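Local coordinates for hypothetical protein SpyM3_0169 (Streptococcus pyogenes, PDB 1PG6), which is of unknown function but belongs to the AIM24 family of the cupin clan and binds calcium ions in the crystal, at residues A[149-154]-A[186-191]. Numbering follows the deposited sequence.
Sequences VMTTEG and WSRELD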
loop_
_atom_site.group_PDB
_atom_site.type_symbol
_atom_site.label_atom_id
_atom_site.label_comp_id
_atom_site.label_asym_id
_atom_site.label_seq_id
_atom_site.Cartn_x
_atom_site.Cartn_y
_atom_site.Cartn_z
ATOM N N VAL A 149 8.688 0.474 3.407
ATOM C CA VAL A 149 8.012 1.541 2.684
ATOM C C VAL A 149 8.130 1.255 1.192
ATOM O O VAL A 149 9.203 0.898 0.703
ATOM C CB VAL A 149 8.639 2.923 2.975
ATOM C CG1 VAL A 149 8.036 3.970 2.042
ATOM C CG2 VAL A 149 8.386 3.311 4.429
HETATM N N MSE A 150 7.019 1.406 0.480
HETATM C CA MSE A 150 6.972 1.175 -0.957
HETATM C C MSE A 150 7.048 2.496 -1.703
HETATM O O MSE A 150 6.406 3.471 -1.317
HETATM C CB MSE A 150 5.664 0.469 -1.330
HETATM C CG MSE A 150 5.449 0.263 -2.820
HETATM SE SE MSE A 150 3.692 -0.459 -3.198
HETATM C CE MSE A 150 3.783 -2.012 -2.088
ATOM N N THR A 151 7.845 2.536 -2.766
ATOM C CA THR A 151 7.965 3.745 -3.575
ATOM C C THR A 151 7.661 3.389 -5.026
ATOM O O THR A 151 8.183 2.406 -5.554
ATOM C CB THR A 151 9.381 4.360 -3.481
ATOM O OG1 THR A 151 9.602 4.850 -2.149
ATOM C CG2 THR A 151 9.523 5.518 -4.459
ATOM N N THR A 152 6.813 4.190 -5.659
ATOM C CA THR A 152 6.410 3.960 -7.042
ATOM C C THR A 152 7.311 4.647 -8.057
ATOM O O THR A 152 8.088 5.540 -7.721
ATOM C CB THR A 152 4.976 4.469 -7.302
ATOM O OG1 THR A 152 4.944 5.898 -7.176
ATOM C CG2 THR A 152 4.003 3.862 -6.298
ATOM N N GLU A 153 7.177 4.221 -9.307
ATOM C CA GLU A 153 7.938 4.775 -10.417
ATOM C C GLU A 153 7.183 4.420 -11.689
ATOM O O GLU A 153 6.433 3.446 -11.717
ATOM C CB GLU A 153 9.337 4.156 -10.456
ATOM C CG GLU A 153 10.208 4.653 -11.597
ATOM C CD GLU A 153 11.545 3.935 -11.664
ATOM O OE1 GLU A 153 11.547 2.693 -11.832
ATOM O OE2 GLU A 153 12.594 4.608 -11.552
ATOM N N GLY A 154 7.365 5.223 -12.732
ATOM C CA GLY A 154 6.704 4.945 -13.994
ATOM C C GLY A 154 5.361 5.613 -14.204
ATOM O O GLY A 154 4.932 6.452 -13.412
ATOM N N TRP A 186 2.334 9.184 0.653
ATOM C CA TRP A 186 2.748 10.577 0.547
ATOM C C TRP A 186 3.648 10.810 -0.659
ATOM O O TRP A 186 4.232 9.873 -1.197
ATOM C CB TRP A 186 3.440 11.012 1.847
ATOM C CG TRP A 186 4.741 10.309 2.129
ATOM C CD1 TRP A 186 5.996 10.759 1.819
ATOM C CD2 TRP A 186 4.920 9.045 2.783
ATOM N NE1 TRP A 186 6.942 9.858 2.241
ATOM C CE2 TRP A 186 6.312 8.796 2.831
ATOM C CE3 TRP A 186 4.041 8.098 3.330
ATOM C CZ2 TRP A 186 6.846 7.635 3.409
ATOM C CZ3 TRP A 186 4.575 6.944 3.905
ATOM C CH2 TRP A 186 5.968 6.725 3.939
ATOM N N SER A 187 3.740 12.063 -1.088
ATOM C CA SER A 187 4.556 12.423 -2.247
ATOM C C SER A 187 6.011 12.006 -2.093
ATOM O O SER A 187 6.624 12.215 -1.045
ATOM C CB SER A 187 4.481 13.928 -2.490
ATOM O OG SER A 187 3.170 14.324 -2.865
ATOM N N ARG A 188 6.565 11.421 -3.147
ATOM C CA ARG A 188 7.952 10.974 -3.118
ATOM C C ARG A 188 8.880 12.180 -3.026
ATOM O O ARG A 188 9.987 12.089 -2.499
ATOM C CB ARG A 188 8.272 10.172 -4.376
ATOM C CG ARG A 188 9.626 9.497 -4.323
ATOM C CD ARG A 188 9.924 8.812 -5.627
ATOM N NE ARG A 188 10.081 9.774 -6.706
ATOM C CZ ARG A 188 10.289 9.439 -7.973
ATOM N NH1 ARG A 188 10.366 8.160 -8.319
ATOM N NH2 ARG A 188 10.421 10.385 -8.894
ATOM N N GLU A 189 8.401 13.308 -3.540
ATOM C CA GLU A 189 9.141 14.560 -3.548
ATOM C C GLU A 189 9.382 15.137 -2.140
ATOM O O GLU A 189 10.273 15.968 -1.937
ATOM C CB GLU A 189 8.382 15.558 -4.432
ATOM C CG GLU A 189 6.851 15.479 -4.249
ATOM C CD GLU A 189 6.085 14.975 -5.478
ATOM O OE1 GLU A 189 6.315 13.823 -5.952
ATOM O OE2 GLU A 189 5.215 15.743 -5.972
ATOM N N LEU A 190 8.595 14.689 -1.165
ATOM C CA LEU A 190 8.736 15.163 0.213
ATOM C C LEU A 190 9.904 14.495 0.931
ATOM O O LEU A 190 10.339 13.405 0.558
ATOM C CB LEU A 190 7.454 14.877 1.014
ATOM C CG LEU A 190 6.222 15.760 0.803
ATOM C CD1 LEU A 190 4.983 15.074 1.371
ATOM C CD2 LEU A 190 6.440 17.098 1.477
ATOM N N ASP A 191 10.422 15.164 1.954
ATOM C CA ASP A 191 11.494 14.596 2.757
ATOM C C ASP A 191 10.770 13.938 3.924
ATOM O O ASP A 191 9.903 14.554 4.542
ATOM C CB ASP A 191 12.427 15.693 3.269
ATOM C CG ASP A 191 13.174 16.388 2.150
ATOM O OD1 ASP A 191 12.533 17.123 1.368
ATOM O OD2 ASP A 191 14.401 16.193 2.047
#
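V149 meets the indole of W186. Its methyl approaches the six-membered ring, and V149 CG1 lies 3.9 Å from W186 CH2. The methyl comes in obliquely, and the two side chains cross at about a right angle. The valine points CG1 across the gap because this branch lies anti to the backbone N (chi1 172°). The end of the W186 side chain reaches nearer to V149 than its first bond suggests. F214 and Y192 each make an edge-to-face contact with the same indole.

T151 comes next on this face and meets R188. Its methyl touches the aliphatic part of the arginine, and T151 CG2 lies 3.5 Å from R188 CD. This contact is apolar. The hydroxyl OG1 is turned to another partner, R114, to which it is hydrogen-bonded.

At T152 only the backbone carbonyl comes near. R188 is extended through its first two torsions and bends at chi3 (66°), which carries the guanidinium beside the strand. R188 NH1 lies 3.5 Å from T152 O, but the pair is not a hydrogen bond. T152 OG1 is hydrogen-bonded to Q112 and to the backbone N of Y113.

R188 is the second residue of a type I beta turn from S187 to L190, closed by the bond from L190 N to S187 O (3.2 Å). The contact joins strand 148-153 to the end of strand 183-187 and the turn that follows it, on one face of an antiparallel sheet. It is plain packing within a beta-rich protein of the cupin clan. The two strands are not neighbours: strand 113-116 runs between them. R114 on that middle strand touches V149, W186 and R188, while strand 128-133 pairs with the other edge of 148-153.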